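Local coordinates for protein cytochrome c, putative (Shewanella oneidensis, PDB 1SP3) that carries eight c-type hemes and probably works as a respiratory oxidoreductase, thought to reduce tetrathionate, at residues A[248-253]-A[273-278]; A[45-50]-A[295-300]; A[105-110]-A[125-130]; A[79-84]-A[116-121]; A[285-290]-A[329-334]. All blocks are in the same frame, centred on the assembly; numbering follows the deposited sequence.

Contact 1: residues A[248-253]-A[273-278]; sequences MQWDWS and KKKGNF
W250 gives its indole N-H, NE1, to the carbonyl O of K275, 2.8 Å away, in a hydrogen bond bent at 143° that arrives from above the carbonyl plane. Beside it the backbones run antiparallel. D251 and N277 form a hydrogen-bonded pair, with D251 N to N277 O and N277 N to D251 O both 2.8 Å. W250 and F278 form the next, non-hydrogen-bonded pair, and their rings meet edge-to-face: F278 CE2 lies 3.5 Å from W250 CE2, with the planes at 88°. The other face of W250 takes W252, whose NE1 is satisfied by the carbonyl of F63. K275 runs its aliphatic chain past CZ2, its CG 3.7 Å from W250 CZ2. At the start of the partner strand, G276 CA touches D251 O at 3.0 Å, and a side chain at this position would run into that oxygen. D251 sets its carboxylate beside its own carbonyl carbon (chi1 -173°), where OD1 accepts S253 N at 2.9 Å, closing an Asx turn. A leucine in place of W250 would probably leave K275 O without its indole donor and the edge of F278 without a face to rest on. The backbone pair thus fixes the register, while the indole N-H satisfies a loop carbonyl just ahead of strand 276-278, at the classic beta bulge that K275 and G276 form opposite Q272.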
# COMPACT_ATOMS: atom_id res chain seq x y z
N MET A 248 3.44 9.49 9.64
CA MET A 248 4.71 8.87 9.90
C MET A 248 4.68 8.00 11.17
O MET A 248 5.42 7.01 11.26
CB MET A 248 5.84 9.92 9.98
CG MET A 248 6.01 10.71 8.60
SD MET A 248 6.57 9.67 7.15
CE MET A 248 8.26 9.03 7.64
N GLN A 249 3.81 8.32 12.11
CA GLN A 249 3.69 7.49 13.36
C GLN A 249 2.25 7.39 13.76
O GLN A 249 1.53 8.33 13.60
CB GLN A 249 4.41 8.11 14.54
CG GLN A 249 5.82 8.62 14.15
CD GLN A 249 6.59 9.17 15.32
OE1 GLN A 249 7.40 10.11 15.13
NE2 GLN A 249 6.33 8.64 16.52
N TRP A 250 1.87 6.22 14.28
CA TRP A 250 0.54 5.95 14.82
C TRP A 250 0.75 5.12 16.13
O TRP A 250 0.98 3.89 16.09
CB TRP A 250 -0.29 5.13 13.83
CG TRP A 250 -1.75 5.01 14.16
CD1 TRP A 250 -2.35 5.00 15.44
CD2 TRP A 250 -2.81 4.82 13.21
NE1 TRP A 250 -3.71 4.81 15.28
CE2 TRP A 250 -4.01 4.70 13.93
CE3 TRP A 250 -2.86 4.72 11.82
CZ2 TRP A 250 -5.23 4.53 13.32
CZ3 TRP A 250 -4.07 4.57 11.20
CH2 TRP A 250 -5.25 4.45 11.94
N ASP A 251 0.58 5.83 17.26
CA ASP A 251 0.59 5.26 18.58
C ASP A 251 -0.85 5.02 19.06
O ASP A 251 -1.58 5.98 19.51
CB ASP A 251 1.30 6.26 19.51
CG ASP A 251 1.52 5.70 20.91
OD1 ASP A 251 0.98 4.60 21.24
OD2 ASP A 251 2.28 6.30 21.72
N TRP A 252 -1.26 3.77 18.97
CA TRP A 252 -2.59 3.31 19.41
C TRP A 252 -2.71 3.27 20.96
O TRP A 252 -3.78 3.25 21.49
CB TRP A 252 -2.86 1.89 18.91
CG TRP A 252 -3.36 1.72 17.49
CD1 TRP A 252 -2.62 1.36 16.40
CD2 TRP A 252 -4.71 1.88 17.02
NE1 TRP A 252 -3.43 1.28 15.29
CE2 TRP A 252 -4.72 1.60 15.65
CE3 TRP A 252 -5.94 2.20 17.65
CZ2 TRP A 252 -5.91 1.63 14.86
CZ3 TRP A 252 -7.08 2.30 16.87
CH2 TRP A 252 -7.07 1.97 15.49
N SER A 253 -1.60 3.26 21.68
CA SER A 253 -1.61 3.06 23.14
C SER A 253 -2.32 4.15 23.88
O SER A 253 -2.95 3.91 24.91
CB SER A 253 -0.18 2.88 23.69
OG SER A 253 0.54 4.10 23.56
N LYS A 273 -9.30 10.36 19.99
CA LYS A 273 -9.69 9.44 21.03
C LYS A 273 -9.78 8.06 20.42
O LYS A 273 -9.32 7.08 21.01
CB LYS A 273 -11.04 9.80 21.62
CG LYS A 273 -11.54 8.85 22.73
CD LYS A 273 -12.89 9.31 23.24
CE LYS A 273 -13.66 8.10 23.74
NZ LYS A 273 -14.64 8.54 24.75
N LYS A 274 -10.36 7.99 19.23
CA LYS A 274 -10.61 6.69 18.57
C LYS A 274 -9.34 5.98 18.08
O LYS A 274 -9.35 4.77 17.85
CB LYS A 274 -11.50 6.89 17.34
CG LYS A 274 -13.00 7.07 17.52
CD LYS A 274 -13.60 7.04 16.06
CE LYS A 274 -15.01 7.63 15.93
NZ LYS A 274 -16.01 6.86 16.74
N LYS A 275 -8.26 6.71 17.87
CA LYS A 275 -7.08 6.11 17.26
C LYS A 275 -5.72 6.27 17.96
O LYS A 275 -4.86 5.53 17.68
CB LYS A 275 -6.94 6.63 15.82
CG LYS A 275 -8.11 6.16 14.87
CD LYS A 275 -8.07 6.89 13.50
CE LYS A 275 -9.45 6.79 12.73
NZ LYS A 275 -9.42 7.28 11.29
N GLY A 276 -5.50 7.29 18.77
CA GLY A 276 -4.22 7.44 19.48
C GLY A 276 -3.47 8.66 18.96
O GLY A 276 -4.09 9.58 18.52
N ASN A 277 -2.14 8.71 19.04
CA ASN A 277 -1.37 9.86 18.57
C ASN A 277 -0.78 9.64 17.23
O ASN A 277 -0.35 8.50 16.94
CB ASN A 277 -0.22 10.18 19.51
CG ASN A 277 -0.68 10.99 20.72
OD1 ASN A 277 -0.75 12.19 20.65
ND2 ASN A 277 -1.16 10.31 21.75
N PHE A 278 -0.72 10.71 16.42
CA PHE A 278 -0.10 10.74 15.10
C PHE A 278 1.04 11.78 14.97
O PHE A 278 1.11 12.80 15.71
CB PHE A 278 -1.14 11.14 14.07
CG PHE A 278 -2.40 10.33 14.09
CD1 PHE A 278 -3.64 10.98 14.06
CD2 PHE A 278 -2.37 8.96 14.10
CE1 PHE A 278 -4.81 10.22 14.06
CE2 PHE A 278 -3.51 8.21 14.10
CZ PHE A 278 -4.74 8.82 14.07

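Contact 2: residues A[45-50]-A[295-300]; sequences QKLPDR and ANAYMA
The R50 guanidinium has M299 over one face, R50 NH2 lying 3.7 Å from M299 CG as the two side chains run alongside in opposite senses. NH2 also makes a salt bridge to D302. The N296 amide is met by the ring of P48, with P48 CD 3.3 Å from N296 OD1. That oxygen takes a bond from a water, 2.7 Å away, which also donates to D49 OD1, so the turn is joined to N296 through solvent. A second water links the backbones: it lies 2.6 Å from K46 O and accepts from A295 N at 2.9 Å. Between the two bridges sits L47. Its chi1 of -53° lays CG beside the backbone N, and from there L47 CD2 meets A297 CB at 3.9 Å and L47 CD1 meets M299 CG at 4.1 Å. L47 to R50 form a type I turn that closes the hairpin of strands 44-47 and 50-53. Strand 45-47 crosses 295-297 at 88°, so the hairpin strand runs across 295-297, which pairs with 310-315 in the large mixed sheet.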
# COMPACT_ATOMS: atom_id res chain seq x y z
N GLN A 45 3.85 -15.13 -1.18
CA GLN A 45 5.11 -14.44 -0.96
C GLN A 45 6.13 -15.35 -0.29
O GLN A 45 5.82 -15.99 0.73
CB GLN A 45 4.88 -13.16 -0.13
CG GLN A 45 6.06 -12.25 0.05
CD GLN A 45 5.65 -10.98 0.78
OE1 GLN A 45 4.48 -10.71 0.86
NE2 GLN A 45 6.59 -10.23 1.29
N LYS A 46 7.36 -15.31 -0.81
CA LYS A 46 8.49 -16.08 -0.36
C LYS A 46 9.24 -15.24 0.69
O LYS A 46 9.94 -14.28 0.34
CB LYS A 46 9.31 -16.52 -1.59
CG LYS A 46 10.46 -17.50 -1.31
CD LYS A 46 11.06 -18.12 -2.66
CE LYS A 46 12.30 -19.07 -2.42
NZ LYS A 46 12.62 -19.12 -0.94
N LEU A 47 8.98 -15.54 1.98
CA LEU A 47 9.72 -15.03 3.14
C LEU A 47 11.09 -15.73 3.36
O LEU A 47 11.29 -16.85 2.89
CB LEU A 47 8.83 -15.13 4.42
CG LEU A 47 7.42 -14.49 4.33
CD1 LEU A 47 6.71 -14.60 5.69
CD2 LEU A 47 7.40 -13.00 3.75
N PRO A 48 12.02 -15.16 4.10
CA PRO A 48 13.33 -15.78 4.26
C PRO A 48 13.29 -17.29 4.59
O PRO A 48 14.07 -18.07 4.01
CB PRO A 48 13.93 -14.98 5.42
CG PRO A 48 13.38 -13.62 5.19
CD PRO A 48 11.94 -13.91 4.86
N ASP A 49 12.33 -17.69 5.42
CA ASP A 49 12.28 -19.01 6.02
C ASP A 49 11.06 -19.87 5.65
O ASP A 49 10.93 -20.97 6.14
CB ASP A 49 12.25 -18.82 7.55
CG ASP A 49 11.08 -17.91 8.01
OD1 ASP A 49 10.91 -16.74 7.46
OD2 ASP A 49 10.29 -18.29 8.96
N ARG A 50 10.14 -19.34 4.84
CA ARG A 50 8.85 -20.00 4.53
C ARG A 50 8.13 -19.28 3.38
O ARG A 50 8.34 -18.08 3.18
CB ARG A 50 7.92 -20.04 5.77
CG ARG A 50 7.83 -18.70 6.53
CD ARG A 50 6.79 -18.60 7.74
NE ARG A 50 6.88 -17.26 8.30
CZ ARG A 50 6.14 -16.75 9.27
NH1 ARG A 50 5.16 -17.48 9.86
NH2 ARG A 50 6.39 -15.45 9.65
N ALA A 295 11.35 -9.78 0.95
CA ALA A 295 11.04 -9.00 2.10
C ALA A 295 10.64 -9.99 3.23
O ALA A 295 10.08 -11.10 3.00
CB ALA A 295 9.88 -8.06 1.76
N ASN A 296 10.93 -9.59 4.44
CA ASN A 296 10.36 -10.31 5.55
C ASN A 296 9.00 -9.73 5.93
O ASN A 296 8.74 -8.55 5.73
CB ASN A 296 11.33 -10.35 6.75
CG ASN A 296 11.21 -11.69 7.53
OD1 ASN A 296 10.26 -12.48 7.27
ND2 ASN A 296 12.14 -11.95 8.41
N ALA A 297 8.12 -10.58 6.48
CA ALA A 297 6.85 -10.11 7.00
C ALA A 297 6.43 -10.78 8.31
O ALA A 297 6.59 -11.96 8.49
CB ALA A 297 5.73 -10.24 5.93
N TYR A 298 5.82 -9.99 9.20
CA TYR A 298 5.15 -10.49 10.37
C TYR A 298 3.82 -11.10 9.94
O TYR A 298 3.04 -10.46 9.22
CB TYR A 298 4.93 -9.35 11.39
CG TYR A 298 4.19 -9.91 12.63
CD1 TYR A 298 4.91 -10.50 13.69
CD2 TYR A 298 2.80 -9.95 12.68
CE1 TYR A 298 4.25 -11.07 14.81
CE2 TYR A 298 2.11 -10.50 13.84
CZ TYR A 298 2.87 -11.07 14.88
OH TYR A 298 2.25 -11.64 16.01
N MET A 299 3.55 -12.34 10.33
CA MET A 299 2.27 -12.92 9.96
C MET A 299 1.46 -13.28 11.20
O MET A 299 2.03 -13.37 12.31
CB MET A 299 2.45 -14.19 9.15
CG MET A 299 3.37 -14.04 7.98
SD MET A 299 2.41 -13.22 6.75
CE MET A 299 1.17 -14.36 6.36
N ALA A 300 0.14 -13.41 11.01
CA ALA A 300 -0.74 -13.60 12.14
C ALA A 300 -0.33 -14.82 12.91
O ALA A 300 -0.01 -15.81 12.35
CB ALA A 300 -2.19 -13.71 11.69
O HOH W 1 9.42 -11.74 -0.11
O HOH W 2 9.52 -14.89 8.30

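Contact 3: residues A[105-110]-A[125-130]; sequences TGTYVK and AKIAQN
I127 reaches from its helix into the loop, and its CD1 does most of the touching: I127 CD1 is 3.5 Å from T107 OG1 and 3.8 Å from Y108 CB, at the edge of the tyrosine ring. A chi1 of -68° points the long branch of the isoleucine at both residues, while I127 CG1 also passes 3.9 Å from T105 OG1. Next to it T105 CG2 rests on N130 CB at 3.9 Å. Behind these contacts the loop is folded by an ST turn, T107 N donating to T105 OG1 at 3.1 Å and 166°. D103 ties down both T105 OG1 and Y108 N, and the Y108 hydroxyl bonds to D97. On the helix side, N130 ND2 and N130 N come to K126 O from above and below the carbonyl plane, the bond from ND2 being 2.8 Å. I127 and Y108 both lie against helix 99-102, and A128 touches a heme. The loop that follows the CXXCH motif, C98 to H102, is packed here on the next helix, as heme-binding segments are linked in this multiheme chain.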
# COMPACT_ATOMS: atom_id res chain seq x y z
N THR A 105 -17.13 9.21 -15.51
CA THR A 105 -17.87 10.44 -15.22
C THR A 105 -17.27 11.15 -14.01
O THR A 105 -17.59 12.29 -13.79
CB THR A 105 -19.33 10.13 -14.87
OG1 THR A 105 -19.33 9.24 -13.72
CG2 THR A 105 -20.06 9.39 -16.04
N GLY A 106 -16.49 10.44 -13.20
CA GLY A 106 -15.92 11.00 -11.98
C GLY A 106 -16.92 11.01 -10.88
O GLY A 106 -16.66 11.54 -9.82
N THR A 107 -18.11 10.44 -11.09
CA THR A 107 -19.07 10.48 -9.98
C THR A 107 -19.16 9.15 -9.23
O THR A 107 -19.78 9.10 -8.15
CB THR A 107 -20.48 10.85 -10.44
OG1 THR A 107 -21.05 9.77 -11.22
CG2 THR A 107 -20.46 12.10 -11.32
N TYR A 108 -18.62 8.06 -9.81
CA TYR A 108 -18.79 6.76 -9.16
C TYR A 108 -17.95 6.71 -7.87
O TYR A 108 -16.76 6.99 -7.88
CB TYR A 108 -18.54 5.57 -10.09
CG TYR A 108 -18.67 4.22 -9.39
CD1 TYR A 108 -19.89 3.59 -9.24
CD2 TYR A 108 -17.53 3.54 -8.91
CE1 TYR A 108 -20.00 2.33 -8.67
CE2 TYR A 108 -17.64 2.26 -8.34
CZ TYR A 108 -18.88 1.69 -8.21
OH TYR A 108 -18.98 0.49 -7.59
N VAL A 109 -18.60 6.41 -6.76
CA VAL A 109 -17.98 6.44 -5.45
C VAL A 109 -18.59 5.29 -4.62
O VAL A 109 -19.83 5.14 -4.57
CB VAL A 109 -18.27 7.77 -4.69
CG1 VAL A 109 -17.80 7.67 -3.19
CG2 VAL A 109 -17.58 8.95 -5.37
N LYS A 110 -17.74 4.53 -3.96
CA LYS A 110 -18.10 3.38 -3.07
C LYS A 110 -18.20 3.96 -1.66
O LYS A 110 -17.35 4.70 -1.20
CB LYS A 110 -17.02 2.28 -3.12
CG LYS A 110 -16.99 1.51 -4.45
CD LYS A 110 -15.76 0.60 -4.62
CE LYS A 110 -15.93 -0.78 -4.01
NZ LYS A 110 -16.51 -1.75 -4.90
N ALA A 125 -27.22 3.89 -13.98
CA ALA A 125 -27.39 3.68 -15.41
C ALA A 125 -26.44 4.54 -16.21
O ALA A 125 -25.69 4.03 -17.08
CB ALA A 125 -28.89 3.88 -15.83
N LYS A 126 -26.39 5.81 -15.85
CA LYS A 126 -25.54 6.82 -16.50
C LYS A 126 -24.06 6.53 -16.37
O LYS A 126 -23.32 6.58 -17.36
CB LYS A 126 -25.84 8.22 -15.96
CG LYS A 126 -25.32 9.36 -16.82
CD LYS A 126 -26.02 9.39 -18.23
CE LYS A 126 -27.61 9.24 -18.22
NZ LYS A 126 -28.34 10.20 -19.14
N ILE A 127 -23.63 6.14 -15.17
CA ILE A 127 -22.26 5.68 -14.98
C ILE A 127 -21.97 4.49 -15.92
O ILE A 127 -20.96 4.51 -16.62
CB ILE A 127 -22.03 5.32 -13.52
CG1 ILE A 127 -22.08 6.62 -12.67
CG2 ILE A 127 -20.74 4.43 -13.34
CD1 ILE A 127 -22.10 6.45 -11.16
N ALA A 128 -22.84 3.47 -15.91
CA ALA A 128 -22.64 2.27 -16.74
C ALA A 128 -22.53 2.59 -18.21
O ALA A 128 -21.73 1.99 -18.88
CB ALA A 128 -23.77 1.31 -16.58
N GLN A 129 -23.35 3.53 -18.72
CA GLN A 129 -23.34 3.88 -20.13
C GLN A 129 -22.06 4.56 -20.55
O GLN A 129 -21.60 4.43 -21.72
CB GLN A 129 -24.50 4.80 -20.45
CG GLN A 129 -25.84 4.08 -20.45
CD GLN A 129 -26.98 5.05 -20.35
OE1 GLN A 129 -27.91 4.81 -19.59
NE2 GLN A 129 -26.91 6.16 -21.12
N ASN A 130 -21.44 5.27 -19.60
CA ASN A 130 -20.25 6.03 -19.94
C ASN A 130 -18.88 5.39 -19.67
O ASN A 130 -17.86 6.02 -19.81
CB ASN A 130 -20.36 7.39 -19.33
CG ASN A 130 -21.41 8.23 -20.07
OD1 ASN A 130 -21.09 8.77 -21.11
ND2 ASN A 130 -22.71 8.24 -19.57

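Contact 4: residues A[79-84]-A[116-121]; sequences AGYGWK and GEPMAK
The backbones come close at G116, whose CA is 4.4 Å from Y81 CA and makes a CA-H...O contact with G80 O at 3.3 Å. Neither segment is a regular strand. G116 has a positive phi of 108°, and a side chain here would run into G80 O, so glycine is what lets the two loops draw together. G82 also has a positive phi, which suits glycine. The tyrosine carries the side-chain part of the contact. Its chi1 of -62° sends the ring toward 116-118, the CD2 edge foremost: Y81 CD2 lies 3.3 Å from G116 O, near the ring plane, and Y81 CE2 is 4.0 Å from P118 CD. The E117 side chain, bent at chi2, lies perpendicular to the tyrosine and brings E117 OE2 to 3.8 Å from Y81 CB. The ring's far end reaches the hydroxyl of Y108, a hydrogen bond between the two phenols, and K110 NZ donates to both G80 O and G116 O. A serine in place of Y81 would probably leave Y108 without this hydroxyl partner and open a gap beside G116 and P118. Both loops belong to the heme-packed part of the chain: 79-84 follows C74 and C77, which hold one heme covalently, A79 lines the pockets of two hemes, and 116-121 lies beyond the CXXCH segment C98 to H102, an arrangement characteristic of multiheme cytochromes c.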
# COMPACT_ATOMS: atom_id res chain seq x y z
N ALA A 79 -12.45 -4.29 -5.20
CA ALA A 79 -13.12 -4.24 -6.51
C ALA A 79 -14.31 -5.24 -6.57
O ALA A 79 -14.44 -6.02 -7.54
CB ALA A 79 -12.09 -4.53 -7.65
N GLY A 80 -15.12 -5.21 -5.51
CA GLY A 80 -16.23 -6.10 -5.30
C GLY A 80 -17.40 -5.45 -4.58
O GLY A 80 -17.27 -4.28 -4.05
N TYR A 81 -18.53 -6.17 -4.49
CA TYR A 81 -19.68 -5.65 -3.75
C TYR A 81 -20.13 -6.64 -2.63
O TYR A 81 -20.53 -7.72 -2.95
CB TYR A 81 -20.92 -5.51 -4.68
CG TYR A 81 -20.73 -4.54 -5.83
CD1 TYR A 81 -20.97 -4.95 -7.15
CD2 TYR A 81 -20.42 -3.21 -5.59
CE1 TYR A 81 -20.83 -4.02 -8.22
CE2 TYR A 81 -20.28 -2.33 -6.61
CZ TYR A 81 -20.49 -2.72 -7.94
OH TYR A 81 -20.33 -1.79 -8.97
N GLY A 82 -20.11 -6.27 -1.34
CA GLY A 82 -20.66 -7.16 -0.30
C GLY A 82 -19.68 -7.92 0.58
O GLY A 82 -20.11 -8.70 1.41
N TRP A 83 -18.36 -7.80 0.37
CA TRP A 83 -17.42 -8.51 1.23
C TRP A 83 -17.45 -7.83 2.62
O TRP A 83 -16.86 -6.77 2.84
CB TRP A 83 -16.01 -8.56 0.61
CG TRP A 83 -14.98 -9.27 1.44
CD1 TRP A 83 -15.19 -9.89 2.65
CD2 TRP A 83 -13.62 -9.48 1.13
NE1 TRP A 83 -14.03 -10.44 3.12
CE2 TRP A 83 -13.04 -10.18 2.22
CE3 TRP A 83 -12.80 -9.06 0.10
CZ2 TRP A 83 -11.70 -10.50 2.27
CZ3 TRP A 83 -11.49 -9.42 0.13
CH2 TRP A 83 -10.93 -10.08 1.21
N LYS A 84 -18.23 -8.42 3.51
CA LYS A 84 -18.48 -7.84 4.85
C LYS A 84 -17.99 -8.76 5.97
O LYS A 84 -17.84 -8.33 7.09
CB LYS A 84 -19.93 -7.42 5.07
CG LYS A 84 -20.89 -8.54 4.98
CD LYS A 84 -22.34 -8.13 5.34
CE LYS A 84 -23.33 -9.31 5.01
NZ LYS A 84 -24.61 -9.44 5.86
N GLY A 116 -18.23 -2.32 -0.09
CA GLY A 116 -17.98 -2.29 -1.52
C GLY A 116 -19.10 -1.65 -2.33
O GLY A 116 -18.90 -1.17 -3.47
N GLU A 117 -20.27 -1.60 -1.71
CA GLU A 117 -21.50 -1.04 -2.30
C GLU A 117 -21.27 0.41 -2.67
O GLU A 117 -20.62 1.15 -1.90
CB GLU A 117 -22.68 -1.16 -1.32
CG GLU A 117 -23.88 -1.86 -1.89
CD GLU A 117 -23.58 -3.20 -2.60
OE1 GLU A 117 -23.87 -3.29 -3.83
OE2 GLU A 117 -23.09 -4.16 -1.92
N PRO A 118 -21.87 0.84 -3.80
CA PRO A 118 -21.76 2.22 -4.24
C PRO A 118 -22.56 3.09 -3.28
O PRO A 118 -23.53 2.58 -2.72
CB PRO A 118 -22.53 2.22 -5.57
CG PRO A 118 -22.66 0.82 -5.95
CD PRO A 118 -22.78 0.08 -4.67
N MET A 119 -22.20 4.35 -3.13
CA MET A 119 -23.05 5.35 -2.48
C MET A 119 -24.45 5.41 -3.03
O MET A 119 -24.70 5.18 -4.22
CB MET A 119 -22.44 6.76 -2.62
CG MET A 119 -21.14 6.90 -1.86
SD MET A 119 -21.44 7.06 -0.05
CE MET A 119 -22.42 8.77 -0.08
N ALA A 120 -25.34 5.81 -2.14
CA ALA A 120 -26.75 6.02 -2.43
C ALA A 120 -26.90 7.26 -3.31
O ALA A 120 -26.12 8.23 -3.14
CB ALA A 120 -27.52 6.19 -1.10
N LYS A 121 -27.87 7.24 -4.24
CA LYS A 121 -28.17 8.41 -5.08
C LYS A 121 -27.20 8.61 -6.25
O LYS A 121 -27.08 9.71 -6.79
CB LYS A 121 -28.26 9.73 -4.25
CG LYS A 121 -29.57 9.89 -3.33
CD LYS A 121 -29.21 10.27 -1.85
CE LYS A 121 -29.38 11.80 -1.57
NZ LYS A 121 -28.04 12.52 -1.39

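Contact 5: residues A[285-290]-A[329-334]; sequences KPQYAW and FKVHTG
Q287 and F329 form an antiparallel hydrogen-bonded pair, with Q287 N to F329 O at 3.0 Å in the carbonyl plane and F329 N to Q287 O at 2.9 Å, while the strand axes run at 110° to each other. On one face, Q287 and V331 lie perpendicular, Q287 CG 3.5 Å from V331 CG2. The glutamine is bent at chi2, which turns its amide aside and leaves the aliphatic carbons to do the touching. F329 lies along the partner strand: F329 CE1 is 4.1 Å from A289 CB, and the oxygens of Q287 and A289 lie at the ring edge, A289 O 3.8 Å from F329 CE1. P286 closes in beside the bridge, its CB 3.7 Å from F329 O. The ladder continues through the backbone bond of A289 to Y327. Strand 287-291 thus pairs with the early part of strand 325-339 and 246-251 with a later part, around T333, while 387-397 also pairs with the long strand and supplies W395, which meets F329 edge-to-face.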
# COMPACT_ATOMS: atom_id res chain seq x y z
N LYS A 285 12.01 12.73 3.05
CA LYS A 285 13.05 11.92 2.50
C LYS A 285 12.75 10.50 2.84
O LYS A 285 12.32 10.12 3.97
CB LYS A 285 14.40 12.29 3.10
CG LYS A 285 14.82 13.74 2.79
CD LYS A 285 16.05 14.10 3.62
CE LYS A 285 16.53 15.52 3.18
NZ LYS A 285 17.42 16.17 4.21
N PRO A 286 12.99 9.66 1.86
CA PRO A 286 12.94 8.21 2.08
C PRO A 286 14.08 7.76 3.01
O PRO A 286 15.05 8.45 3.14
CB PRO A 286 13.18 7.64 0.68
CG PRO A 286 12.78 8.70 -0.28
CD PRO A 286 13.20 10.00 0.43
N GLN A 287 13.90 6.62 3.66
CA GLN A 287 15.00 5.78 4.20
C GLN A 287 15.54 4.83 3.17
O GLN A 287 14.83 4.36 2.35
CB GLN A 287 14.42 4.87 5.29
CG GLN A 287 13.71 5.71 6.24
CD GLN A 287 14.61 5.99 7.30
OE1 GLN A 287 15.33 7.02 7.25
NE2 GLN A 287 14.74 5.03 8.23
N TYR A 288 16.83 4.52 3.24
CA TYR A 288 17.42 3.69 2.17
C TYR A 288 17.76 2.31 2.68
O TYR A 288 18.29 2.19 3.78
CB TYR A 288 18.63 4.41 1.63
CG TYR A 288 18.13 5.77 1.09
CD1 TYR A 288 18.26 6.95 1.84
CD2 TYR A 288 17.49 5.85 -0.13
CE1 TYR A 288 17.78 8.19 1.38
CE2 TYR A 288 17.03 7.05 -0.61
CZ TYR A 288 17.21 8.20 0.13
OH TYR A 288 16.67 9.35 -0.34
N ALA A 289 17.56 1.29 1.88
CA ALA A 289 17.94 -0.01 2.39
C ALA A 289 18.31 -0.93 1.25
O ALA A 289 17.76 -0.79 0.16
CB ALA A 289 16.87 -0.61 3.35
N TRP A 290 19.29 -1.82 1.49
CA TRP A 290 19.48 -2.95 0.60
C TRP A 290 18.20 -3.69 0.32
O TRP A 290 17.41 -4.02 1.24
CB TRP A 290 20.55 -3.94 1.13
CG TRP A 290 21.92 -3.33 1.17
CD1 TRP A 290 22.61 -2.90 2.28
CD2 TRP A 290 22.70 -2.97 0.03
NE1 TRP A 290 23.80 -2.32 1.90
CE2 TRP A 290 23.87 -2.32 0.52
CE3 TRP A 290 22.53 -3.10 -1.37
CZ2 TRP A 290 24.87 -1.88 -0.31
CZ3 TRP A 290 23.51 -2.69 -2.19
CH2 TRP A 290 24.67 -2.07 -1.67
N PHE A 329 12.55 3.92 0.63
CA PHE A 329 11.43 3.35 1.31
C PHE A 329 10.74 4.39 2.20
O PHE A 329 11.40 5.26 2.81
CB PHE A 329 11.90 2.21 2.23
CG PHE A 329 12.30 0.98 1.51
CD1 PHE A 329 13.64 0.81 1.07
CD2 PHE A 329 11.35 0.00 1.22
CE1 PHE A 329 14.01 -0.32 0.44
CE2 PHE A 329 11.71 -1.15 0.53
CZ PHE A 329 13.06 -1.29 0.13
N LYS A 330 9.44 4.25 2.30
CA LYS A 330 8.72 4.93 3.33
C LYS A 330 8.56 4.01 4.55
O LYS A 330 8.26 2.77 4.42
CB LYS A 330 7.35 5.43 2.85
CG LYS A 330 6.49 5.83 4.08
CD LYS A 330 5.22 6.51 3.73
CE LYS A 330 4.60 7.08 5.08
NZ LYS A 330 3.19 6.70 5.17
N VAL A 331 8.82 4.57 5.72
CA VAL A 331 8.84 3.75 6.93
C VAL A 331 7.85 4.36 7.93
O VAL A 331 7.92 5.54 8.24
CB VAL A 331 10.23 3.75 7.58
CG1 VAL A 331 10.21 3.00 8.95
CG2 VAL A 331 11.31 3.15 6.56
N HIS A 332 6.87 3.60 8.35
CA HIS A 332 5.87 4.13 9.28
C HIS A 332 6.10 3.42 10.66
O HIS A 332 6.37 2.22 10.65
CB HIS A 332 4.50 3.79 8.74
CG HIS A 332 3.39 4.24 9.65
ND1 HIS A 332 2.54 3.35 10.27
CD2 HIS A 332 2.96 5.48 9.99
CE1 HIS A 332 1.62 4.03 10.95
NE2 HIS A 332 1.86 5.32 10.80
N THR A 333 6.13 4.18 11.79
CA THR A 333 6.32 3.55 13.08
C THR A 333 5.09 3.72 13.95
O THR A 333 4.21 4.47 13.62
CB THR A 333 7.55 4.03 13.80
OG1 THR A 333 7.45 5.41 14.02
CG2 THR A 333 8.83 3.95 12.87
N GLY A 334 4.99 2.95 15.00
CA GLY A 334 3.79 3.01 15.81
C GLY A 334 3.90 2.12 16.98
O GLY A 334 5.00 1.59 17.22

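Contacts 1 and 5 belong to one sheet and touch directly, strand 246-251 pairing in parallel with 325-339, so M248 and W250 exchange backbone bonds with T333. Contact 2 reaches the same sheet through strand 295-297, packing across that strand by waters and apolar side chains instead of a backbone ladder. Contacts 3 and 4 form a second neighbourhood among the heme-bearing loops, meeting where K110 binds G80 O and V109 O accepts from M119 N; contact 3 is aliphatic packing by I127, whereas contact 4 depends on glycine. Contact 5 is a buried contact despite the exposed Q287; the others are partly buried, contact 4 having no exposed touching residue. The centres of contacts 2 and 3 lie about 40 Å apart.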